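PDB 5JS4: phiAB6 tailspike from Unidentified phage, which probably binds and cleaves the exopolysaccharide of Acinetobacter baumannii, serving as the trimeric beta-helical tailspike of the phage. Local coordinates for residues D433-F444 / R454-W465; T502-D510 / Y517-I527. All blocks are in the same frame, centred on the assembly; numbering follows the deposited sequence.

Contact 1: residues D433-F444 / R454-W465; sequences DVHGCDFDNIIF and RTVAHCGFGKFW
F439 and F461 lie side by side on the buried face of two parallel strands, their rings almost parallel (6° between planes) but slid apart, with F439 CD1 3.3 Å from F461 CE1. Flat, wholly apolar rings suit this place because they fill the buried interior of the coils without leaving a polar group to be satisfied; F415 meets F439 from the preceding turn. Further along, F464 bridges three neighbours: its face takes I442 CB, its edge abuts F439 CB 3.7 Å from F464 CZ, and another part of its rim, at CE2, is turned toward the face of F444 in an offset edge-to-face pair, planes 64° apart. C459 SG also packs beside V434 CG1 and accepts a hydrogen bond from the backbone N of C437.

These are successive coils of a right-handed parallel beta-helix of the pectate lyase-like kind: 433-435 pairs with 455-457, 438-440 with 460-462 and, beyond the corner at N441, 442-443 with 464-465. Backbone bonds such as G462 N to F439 O, 2.7 Å, run from coil to coil along all three pairs. G460 and G462 leave room for the carboxylates of D438, whose OD2 is hydrogen-bonded to H416, and D440, which with CG anti to its own N (chi1 -157°) brings OD1 to K463 N at 3.0 Å.

The outer face is packed too: A457 CB sits 3.6 Å from the H435 ring centroid, a methyl small enough to let the imidazole lie flat, and W465 of the third subunit packs on H435. K463, buried between subunits, turns its NZ away to H458 O of the second subunit.

The D433 end is looser and polar. A salt bridge runs from R454 NE to D433 OD1, 2.9 Å, almost in the guanidinium plane, while NH2 adds only weak bonds. A water donates to D433 OD2 and joins it to T455 OG1.

Contact 2: residues T502-D510 / Y517-I527; sequences TSKTSPTLD and YGGVSVSAEGI
A loop folded against the side of a beta-hairpin makes this contact: 502-510 continues from strand 501-502 and touches Y517, S521 and the type I turn S523-G526 that leads into 526-530. At one end, K504 lays its aliphatic chain across Y517, CB 3.7 Å from the ring centroid and only 5° off the normal, while CD comes 3.5 Å from Y517 CE1. A lysine suits the place because its methylenes cover the ring and its NZ still reaches D476; Y517 OH is held by V480 N. In the middle, a chi1 of -168° swings S521 OG away from its backbone N and out to T505 O, to which it donates at 2.8 Å. P507 wedges in beside it, CG 3.2 Å from G526 O, where a glycine without a side chain leaves room for the proline ring. S523 OG accepts from E525 N in an ST turn. Near the rim, one water joins S506 OG and T508 OG1, with a weak bond to E525 OE2. Another donates to K504 O and accepts from Y517 N; a third lies close to both carbonyls. With one direct, firm hydrogen bond across, the loop's polar fit relies partly on water, while proline and lysine methylenes supply close apolar packing.

Both contacts belong to the same elongated beta-helical body, following each other along the chain with centres about 14 Å apart and nearest atoms about 6 Å apart. Contact 1 lies near the centre of the chain and joins strand to strand between successive coils, so backbone hydrogen bonds and close-packed phenylalanines dominate. Contact 2 attaches an irregular loop to a hairpin farther along, with more exposed residues, and uses a serine hydroxyl, a proline and bridging waters instead. W477 connects them, meeting F461 and F464 of contact 1 and bonding to S503 and T505 of contact 2. Each also touches the second subunit: K463 through a hydrogen bond, V522 and I527 through apolar packing.

Contact 1: residues D433-F444 / R454-W465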
loop_
_atom_site.group_PDB
_atom_site.type_symbol
_atom_site.label_atom_id
_atom_site.label_comp_id
_atom_site.label_asym_id
_atom_site.label_seq_id
_atom_site.Cartn_x
_atom_site.Cartn_y
_atom_site.Cartn_z
ATOM N N ASP A 433 -13.161 1.147 20.113
ATOM C CA ASP A 433 -12.879 1.884 18.873
ATOM C C ASP A 433 -11.410 1.858 18.470
ATOM O O ASP A 433 -10.520 1.943 19.314
ATOM C CB ASP A 433 -13.330 3.340 19.018
ATOM C CG ASP A 433 -14.801 3.470 19.367
ATOM O OD1 ASP A 433 -15.535 2.459 19.321
ATOM O OD2 ASP A 433 -15.227 4.599 19.683
ATOM N N VAL A 434 -11.176 1.764 17.162
ATOM C CA VAL A 434 -9.833 1.692 16.593
ATOM C C VAL A 434 -9.693 2.731 15.479
ATOM O O VAL A 434 -10.501 2.756 14.550
ATOM C CB VAL A 434 -9.565 0.287 16.021
ATOM C CG1 VAL A 434 -8.139 0.174 15.517
ATOM C CG2 VAL A 434 -9.825 -0.774 17.075
ATOM N N HIS A 435 -8.665 3.576 15.587
ATOM C CA HIS A 435 -8.405 4.664 14.642
ATOM C C HIS A 435 -6.971 4.589 14.130
ATOM O O HIS A 435 -6.055 4.369 14.910
ATOM C CB HIS A 435 -8.558 6.026 15.332
ATOM C CG HIS A 435 -9.973 6.450 15.574
ATOM N ND1 HIS A 435 -10.883 5.679 16.261
ATOM C CD2 HIS A 435 -10.617 7.596 15.257
ATOM C CE1 HIS A 435 -12.035 6.323 16.337
ATOM N NE2 HIS A 435 -11.899 7.491 15.738
ATOM N N GLY A 436 -6.765 4.799 12.833
ATOM C CA GLY A 436 -5.410 4.997 12.310
ATOM C C GLY A 436 -4.472 3.813 12.450
ATOM O O GLY A 436 -3.254 3.989 12.504
ATOM N N CYS A 437 -5.034 2.609 12.501
ATOM C CA CYS A 437 -4.249 1.389 12.633
ATOM C C CYS A 437 -4.056 0.750 11.263
ATOM O O CYS A 437 -4.817 1.020 10.335
ATOM C CB CYS A 437 -4.936 0.417 13.594
ATOM S SG CYS A 437 -4.948 0.978 15.316
ATOM N N ASP A 438 -3.037 -0.097 11.153
ATOM C CA ASP A 438 -2.659 -0.719 9.891
ATOM C C ASP A 438 -2.620 -2.234 10.051
ATOM O O ASP A 438 -2.053 -2.743 11.015
ATOM C CB ASP A 438 -1.285 -0.212 9.455
ATOM C CG ASP A 438 -0.991 -0.493 7.998
ATOM O OD1 ASP A 438 -1.834 -0.145 7.148
ATOM O OD2 ASP A 438 0.094 -1.044 7.703
ATOM N N PHE A 439 -3.224 -2.934 9.094
ATOM C CA PHE A 439 -3.305 -4.390 9.091
ATOM C C PHE A 439 -2.868 -4.866 7.710
ATOM O O PHE A 439 -3.424 -4.418 6.714
ATOM C CB PHE A 439 -4.741 -4.842 9.351
ATOM C CG PHE A 439 -5.339 -4.298 10.621
ATOM C CD1 PHE A 439 -5.892 -3.023 10.657
ATOM C CD2 PHE A 439 -5.365 -5.068 11.779
ATOM C CE1 PHE A 439 -6.453 -2.525 11.822
ATOM C CE2 PHE A 439 -5.926 -4.577 12.945
ATOM C CZ PHE A 439 -6.468 -3.303 12.969
ATOM N N ASP A 440 -1.888 -5.764 7.641
ATOM C CA ASP A 440 -1.344 -6.183 6.343
ATOM C C ASP A 440 -0.733 -7.579 6.407
ATOM O O ASP A 440 -0.060 -7.930 7.381
ATOM C CB ASP A 440 -0.284 -5.172 5.872
ATOM C CG ASP A 440 -0.066 -5.174 4.352
ATOM O OD1 ASP A 440 -0.688 -5.973 3.617
ATOM O OD2 ASP A 440 0.747 -4.347 3.884
ATOM N N ASN A 441 -0.954 -8.356 5.351
ATOM C CA ASN A 441 -0.389 -9.696 5.220
ATOM C C ASN A 441 -0.782 -10.579 6.393
ATOM O O ASN A 441 0.057 -11.137 7.103
ATOM C CB ASN A 441 1.126 -9.616 5.033
ATOM C CG ASN A 441 1.510 -8.858 3.778
ATOM O OD1 ASN A 441 2.339 -7.939 3.812
ATOM N ND2 ASN A 441 0.892 -9.219 2.666
ATOM N N ILE A 442 -2.094 -10.687 6.569
ATOM C CA ILE A 442 -2.691 -11.453 7.641
ATOM C C ILE A 442 -3.406 -12.656 7.034
ATOM O O ILE A 442 -3.979 -12.575 5.941
ATOM C CB ILE A 442 -3.642 -10.564 8.465
ATOM C CG1 ILE A 442 -2.810 -9.587 9.311
ATOM C CG2 ILE A 442 -4.562 -11.397 9.355
ATOM C CD1 ILE A 442 -3.606 -8.494 9.979
ATOM N N ILE A 443 -3.343 -13.775 7.748
ATOM C CA ILE A 443 -3.965 -15.019 7.324
ATOM C C ILE A 443 -4.964 -15.443 8.393
ATOM O O ILE A 443 -4.620 -15.486 9.578
ATOM C CB ILE A 443 -2.922 -16.145 7.147
ATOM C CG1 ILE A 443 -1.760 -15.693 6.250
ATOM C CG2 ILE A 443 -3.578 -17.399 6.579
ATOM C CD1 ILE A 443 -0.564 -16.620 6.299
ATOM N N PHE A 444 -6.198 -15.726 7.973
ATOM C CA PHE A 444 -7.185 -16.394 8.821
ATOM C C PHE A 444 -7.404 -17.779 8.232
ATOM O O PHE A 444 -7.987 -17.903 7.156
ATOM C CB PHE A 444 -8.545 -15.682 8.829
ATOM C CG PHE A 444 -8.514 -14.245 9.274
ATOM C CD1 PHE A 444 -7.605 -13.782 10.219
ATOM C CD2 PHE A 444 -9.460 -13.355 8.772
ATOM C CE1 PHE A 444 -7.623 -12.457 10.625
ATOM C CE2 PHE A 444 -9.477 -12.032 9.172
ATOM C CZ PHE A 444 -8.559 -11.584 10.100
ATOM N N ARG A 454 -15.946 -2.297 17.537
ATOM C CA ARG A 454 -17.121 -1.428 17.571
ATOM C C ARG A 454 -17.042 -0.350 16.494
ATOM O O ARG A 454 -18.029 -0.076 15.807
ATOM C CB ARG A 454 -17.269 -0.770 18.941
ATOM C CG ARG A 454 -18.581 -0.024 19.118
ATOM C CD ARG A 454 -18.748 0.463 20.546
ATOM N NE ARG A 454 -17.798 1.519 20.877
ATOM C CZ ARG A 454 -17.677 2.080 22.079
ATOM N NH1 ARG A 454 -18.447 1.686 23.091
ATOM N NH2 ARG A 454 -16.782 3.040 22.273
ATOM N N THR A 455 -15.865 0.261 16.375
ATOM C CA THR A 455 -15.610 1.329 15.415
ATOM C C THR A 455 -14.264 1.081 14.762
ATOM O O THR A 455 -13.291 0.754 15.444
ATOM C CB THR A 455 -15.557 2.705 16.108
ATOM O OG1 THR A 455 -16.820 2.980 16.723
ATOM C CG2 THR A 455 -15.215 3.830 15.126
ATOM N N VAL A 456 -14.225 1.235 13.443
ATOM C CA VAL A 456 -12.991 1.168 12.672
ATOM C C VAL A 456 -12.943 2.419 11.802
ATOM O O VAL A 456 -13.702 2.547 10.838
ATOM C CB VAL A 456 -12.931 -0.111 11.817
ATOM C CG1 VAL A 456 -11.695 -0.117 10.928
ATOM C CG2 VAL A 456 -12.936 -1.340 12.711
ATOM N N ALA A 457 -12.057 3.341 12.169
ATOM C CA ALA A 457 -11.986 4.658 11.554
ATOM C C ALA A 457 -10.586 4.930 11.024
ATOM O O ALA A 457 -9.606 4.776 11.743
ATOM C CB ALA A 457 -12.373 5.726 12.566
ATOM N N HIS A 458 -10.499 5.328 9.759
ATOM C CA HIS A 458 -9.226 5.739 9.161
ATOM C C HIS A 458 -8.114 4.712 9.350
ATOM O O HIS A 458 -6.972 5.061 9.651
ATOM C CB HIS A 458 -8.805 7.102 9.709
ATOM C CG HIS A 458 -9.821 8.173 9.481
ATOM N ND1 HIS A 458 -10.106 8.677 8.231
ATOM C CD2 HIS A 458 -10.632 8.827 10.344
ATOM C CE1 HIS A 458 -11.044 9.602 8.337
ATOM N NE2 HIS A 458 -11.381 9.709 9.608
ATOM N N CYS A 459 -8.461 3.441 9.162
ATOM C CA CYS A 459 -7.499 2.355 9.253
ATOM C C CYS A 459 -7.103 1.902 7.857
ATOM O O CYS A 459 -7.839 2.114 6.893
ATOM C CB CYS A 459 -8.088 1.179 10.031
ATOM S SG CYS A 459 -8.281 1.499 11.798
ATOM N N GLY A 460 -5.930 1.286 7.771
ATOM C CA GLY A 460 -5.446 0.687 6.541
ATOM C C GLY A 460 -5.532 -0.823 6.623
ATOM O O GLY A 460 -5.154 -1.422 7.634
ATOM N N PHE A 461 -6.042 -1.427 5.556
ATOM C CA PHE A 461 -6.118 -2.872 5.427
ATOM C C PHE A 461 -5.469 -3.277 4.115
ATOM O O PHE A 461 -5.870 -2.818 3.046
ATOM C CB PHE A 461 -7.567 -3.339 5.482
ATOM C CG PHE A 461 -8.228 -3.065 6.794
ATOM C CD1 PHE A 461 -8.128 -3.974 7.837
ATOM C CD2 PHE A 461 -8.936 -1.890 6.995
ATOM C CE1 PHE A 461 -8.728 -3.718 9.055
ATOM C CE2 PHE A 461 -9.538 -1.629 8.212
ATOM C CZ PHE A 461 -9.432 -2.544 9.243
ATOM N N GLY A 462 -4.453 -4.125 4.217
ATOM C CA GLY A 462 -3.730 -4.623 3.063
ATOM C C GLY A 462 -4.212 -6.008 2.693
ATOM O O GLY A 462 -5.418 -6.261 2.633
ATOM N N LYS A 463 -3.267 -6.908 2.451
ATOM C CA LYS A 463 -3.590 -8.252 1.991
ATOM C C LYS A 463 -4.062 -9.139 3.131
ATOM O O LYS A 463 -3.430 -9.192 4.190
ATOM C CB LYS A 463 -2.384 -8.876 1.301
ATOM C CG LYS A 463 -1.975 -8.126 0.047
ATOM C CD LYS A 463 -0.884 -8.837 -0.736
ATOM C CE LYS A 463 -1.350 -10.150 -1.347
ATOM N NZ LYS A 463 -2.532 -10.005 -2.238
ATOM N N PHE A 464 -5.187 -9.815 2.900
ATOM C CA PHE A 464 -5.725 -10.819 3.809
ATOM C C PHE A 464 -5.970 -12.099 3.023
ATOM O O PHE A 464 -6.470 -12.054 1.895
ATOM C CB PHE A 464 -7.046 -10.355 4.431
ATOM C CG PHE A 464 -6.881 -9.416 5.592
ATOM C CD1 PHE A 464 -6.433 -8.123 5.393
ATOM C CD2 PHE A 464 -7.182 -9.825 6.887
ATOM C CE1 PHE A 464 -6.277 -7.252 6.459
ATOM C CE2 PHE A 464 -7.032 -8.957 7.958
ATOM C CZ PHE A 464 -6.576 -7.671 7.742
ATOM N N TRP A 465 -5.618 -13.231 3.625
ATOM C CA TRP A 465 -5.918 -14.541 3.066
ATOM C C TRP A 465 -6.824 -15.252 4.057
ATOM O O TRP A 465 -6.382 -15.642 5.133
ATOM C CB TRP A 465 -4.635 -15.338 2.835
ATOM C CG TRP A 465 -4.865 -16.618 2.085
ATOM C CD1 TRP A 465 -5.292 -17.804 2.605
ATOM C CD2 TRP A 465 -4.689 -16.834 0.680
ATOM N NE1 TRP A 465 -5.395 -18.747 1.613
ATOM C CE2 TRP A 465 -5.030 -18.180 0.421
ATOM C CE3 TRP A 465 -4.282 -16.024 -0.386
ATOM C CZ2 TRP A 465 -4.972 -18.733 -0.859
ATOM C CZ3 TRP A 465 -4.222 -16.575 -1.660
ATOM C CH2 TRP A 465 -4.567 -17.919 -1.884
HETATM O O HOH W 1 -18.002 4.631 19.038
#

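Contact 2: residues T502-D510 / Y517-I527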
loop_
_atom_site.group_PDB
_atom_site.type_symbol
_atom_site.label_atom_id
_atom_site.label_comp_id
_atom_site.label_asym_id
_atom_site.label_seq_id
_atom_site.Cartn_x
_atom_site.Cartn_y
_atom_site.Cartn_z
ATOM N N THR A 502 -16.781 -13.973 4.159
ATOM C CA THR A 502 -17.468 -12.962 3.367
ATOM C C THR A 502 -16.818 -11.609 3.621
ATOM O O THR A 502 -15.960 -11.479 4.495
ATOM C CB THR A 502 -18.962 -12.891 3.728
ATOM O OG1 THR A 502 -19.111 -12.686 5.138
ATOM C CG2 THR A 502 -19.669 -14.183 3.322
ATOM N N SER A 503 -17.221 -10.610 2.846
ATOM C CA SER A 503 -16.662 -9.269 2.966
ATOM C C SER A 503 -17.726 -8.209 2.746
ATOM O O SER A 503 -18.588 -8.358 1.882
ATOM C CB SER A 503 -15.543 -9.067 1.947
ATOM O OG SER A 503 -15.074 -7.730 1.983
ATOM N N LYS A 504 -17.646 -7.134 3.522
ATOM C CA LYS A 504 -18.477 -5.956 3.308
ATOM C C LYS A 504 -17.654 -4.798 2.729
ATOM O O LYS A 504 -18.091 -3.652 2.764
ATOM C CB LYS A 504 -19.151 -5.543 4.621
ATOM C CG LYS A 504 -20.291 -6.463 5.030
ATOM C CD LYS A 504 -20.924 -6.028 6.342
ATOM C CE LYS A 504 -22.283 -6.676 6.552
ATOM N NZ LYS A 504 -22.226 -8.164 6.537
ATOM N N THR A 505 -16.483 -5.109 2.173
ATOM C CA THR A 505 -15.548 -4.081 1.690
ATOM C C THR A 505 -15.139 -4.206 0.214
ATOM O O THR A 505 -14.324 -3.410 -0.261
ATOM C CB THR A 505 -14.261 -4.072 2.542
ATOM O OG1 THR A 505 -13.566 -5.316 2.378
ATOM C CG2 THR A 505 -14.588 -3.863 4.009
ATOM N N SER A 506 -15.691 -5.178 -0.511
ATOM C CA SER A 506 -15.325 -5.383 -1.916
ATOM C C SER A 506 -15.694 -4.171 -2.763
ATOM O O SER A 506 -16.748 -3.566 -2.550
ATOM C CB SER A 506 -16.030 -6.606 -2.502
ATOM O OG SER A 506 -15.717 -6.753 -3.878
ATOM N N PRO A 507 -14.838 -3.824 -3.743
ATOM C CA PRO A 507 -15.193 -2.716 -4.636
ATOM C C PRO A 507 -16.508 -2.940 -5.390
ATOM O O PRO A 507 -17.212 -1.982 -5.693
ATOM C CB PRO A 507 -14.016 -2.644 -5.620
ATOM C CG PRO A 507 -12.915 -3.432 -5.014
ATOM C CD PRO A 507 -13.524 -4.411 -4.061
ATOM N N THR A 508 -16.836 -4.199 -5.678
ATOM C CA THR A 508 -18.018 -4.519 -6.472
ATOM C C THR A 508 -19.295 -4.668 -5.639
ATOM O O THR A 508 -20.372 -4.864 -6.192
ATOM C CB THR A 508 -17.790 -5.805 -7.287
ATOM O OG1 THR A 508 -17.477 -6.884 -6.401
ATOM C CG2 THR A 508 -16.641 -5.608 -8.268
ATOM N N LEU A 509 -19.178 -4.562 -4.318
ATOM C CA LEU A 509 -20.339 -4.653 -3.438
ATOM C C LEU A 509 -21.258 -3.453 -3.648
ATOM O O LEU A 509 -20.799 -2.311 -3.697
ATOM C CB LEU A 509 -19.893 -4.713 -1.975
ATOM C CG LEU A 509 -20.989 -4.983 -0.943
ATOM C CD1 LEU A 509 -21.514 -6.405 -1.076
ATOM C CD2 LEU A 509 -20.457 -4.732 0.457
ATOM N N ASP A 510 -22.556 -3.708 -3.761
ATOM C CA ASP A 510 -23.517 -2.627 -3.909
ATOM C C ASP A 510 -23.567 -1.808 -2.623
ATOM O O ASP A 510 -23.382 -2.337 -1.525
ATOM C CB ASP A 510 -24.904 -3.181 -4.242
ATOM C CG ASP A 510 -25.861 -2.118 -4.760
ATOM O OD1 ASP A 510 -25.425 -0.992 -5.103
ATOM O OD2 ASP A 510 -27.066 -2.426 -4.836
ATOM N N TYR A 517 -19.526 -0.027 4.952
ATOM C CA TYR A 517 -18.163 -0.006 5.465
ATOM C C TYR A 517 -17.428 1.049 4.645
ATOM O O TYR A 517 -16.994 0.798 3.520
ATOM C CB TYR A 517 -17.501 -1.380 5.352
ATOM C CG TYR A 517 -17.883 -2.358 6.452
ATOM C CD1 TYR A 517 -19.172 -2.384 6.988
ATOM C CD2 TYR A 517 -16.958 -3.277 6.936
ATOM C CE1 TYR A 517 -19.516 -3.284 7.982
ATOM C CE2 TYR A 517 -17.297 -4.180 7.927
ATOM C CZ TYR A 517 -18.575 -4.178 8.447
ATOM O OH TYR A 517 -18.923 -5.077 9.430
ATOM N N GLY A 518 -17.333 2.245 5.211
ATOM C CA GLY A 518 -16.847 3.409 4.492
ATOM C C GLY A 518 -15.358 3.379 4.228
ATOM O O GLY A 518 -14.556 3.076 5.119
ATOM N N GLY A 519 -14.991 3.706 2.995
ATOM C CA GLY A 519 -13.598 3.824 2.618
ATOM C C GLY A 519 -13.364 3.679 1.132
ATOM O O GLY A 519 -14.300 3.534 0.339
ATOM N N VAL A 520 -12.092 3.743 0.769
ATOM C CA VAL A 520 -11.652 3.459 -0.584
ATOM C C VAL A 520 -11.263 1.987 -0.626
ATOM O O VAL A 520 -10.679 1.470 0.327
ATOM C CB VAL A 520 -10.476 4.380 -1.005
ATOM C CG1 VAL A 520 -9.233 4.153 -0.150
ATOM C CG2 VAL A 520 -10.149 4.202 -2.479
ATOM N N SER A 521 -11.613 1.312 -1.717
ATOM C CA SER A 521 -11.269 -0.090 -1.903
ATOM C C SER A 521 -10.551 -0.225 -3.240
ATOM O O SER A 521 -11.076 0.186 -4.271
ATOM C CB SER A 521 -12.526 -0.960 -1.863
ATOM O OG SER A 521 -12.198 -2.337 -1.769
ATOM N N VAL A 522 -9.339 -0.773 -3.204
ATOM C CA VAL A 522 -8.511 -0.922 -4.399
ATOM C C VAL A 522 -7.959 -2.336 -4.462
ATOM O O VAL A 522 -7.244 -2.768 -3.561
ATOM C CB VAL A 522 -7.329 0.069 -4.395
ATOM C CG1 VAL A 522 -6.457 -0.108 -5.639
ATOM C CG2 VAL A 522 -7.834 1.500 -4.293
ATOM N N SER A 523 -8.308 -3.049 -5.526
ATOM C CA SER A 523 -7.736 -4.357 -5.814
ATOM C C SER A 523 -8.008 -4.681 -7.272
ATOM O O SER A 523 -8.624 -3.893 -7.984
ATOM C CB SER A 523 -8.355 -5.436 -4.924
ATOM O OG SER A 523 -9.641 -5.796 -5.391
ATOM N N ALA A 524 -7.579 -5.859 -7.706
ATOM C CA ALA A 524 -7.879 -6.315 -9.056
ATOM C C ALA A 524 -9.383 -6.452 -9.311
ATOM O O ALA A 524 -9.805 -6.509 -10.462
ATOM C CB ALA A 524 -7.177 -7.631 -9.332
ATOM N N GLU A 525 -10.176 -6.509 -8.237
ATOM C CA GLU A 525 -11.638 -6.577 -8.333
ATOM C C GLU A 525 -12.263 -5.247 -8.745
ATOM O O GLU A 525 -13.392 -5.213 -9.224
ATOM C CB GLU A 525 -12.255 -6.985 -6.990
ATOM C CG GLU A 525 -11.800 -8.324 -6.438
ATOM C CD GLU A 525 -12.490 -8.671 -5.130
ATOM O OE1 GLU A 525 -12.501 -7.823 -4.210
ATOM O OE2 GLU A 525 -13.021 -9.793 -5.015
ATOM N N GLY A 526 -11.543 -4.148 -8.531
ATOM C CA GLY A 526 -12.070 -2.826 -8.835
ATOM C C GLY A 526 -11.472 -1.735 -7.974
ATOM O O GLY A 526 -10.791 -2.001 -6.978
ATOM N N ILE A 527 -11.726 -0.499 -8.386
ATOM C CA ILE A 527 -11.315 0.681 -7.648
ATOM C C ILE A 527 -12.594 1.412 -7.275
ATOM O O ILE A 527 -13.320 1.864 -8.155
ATOM C CB ILE A 527 -10.443 1.598 -8.523
ATOM C CG1 ILE A 527 -9.183 0.859 -8.992
ATOM C CG2 ILE A 527 -10.083 2.872 -7.772
ATOM C CD1 ILE A 527 -8.650 1.370 -10.314
HETATM O O HOH W 2 -17.551 -1.099 1.639
HETATM O O HOH W 3 -20.532 -2.234 3.182
HETATM O O HOH W 4 -15.746 -9.019 -5.348
#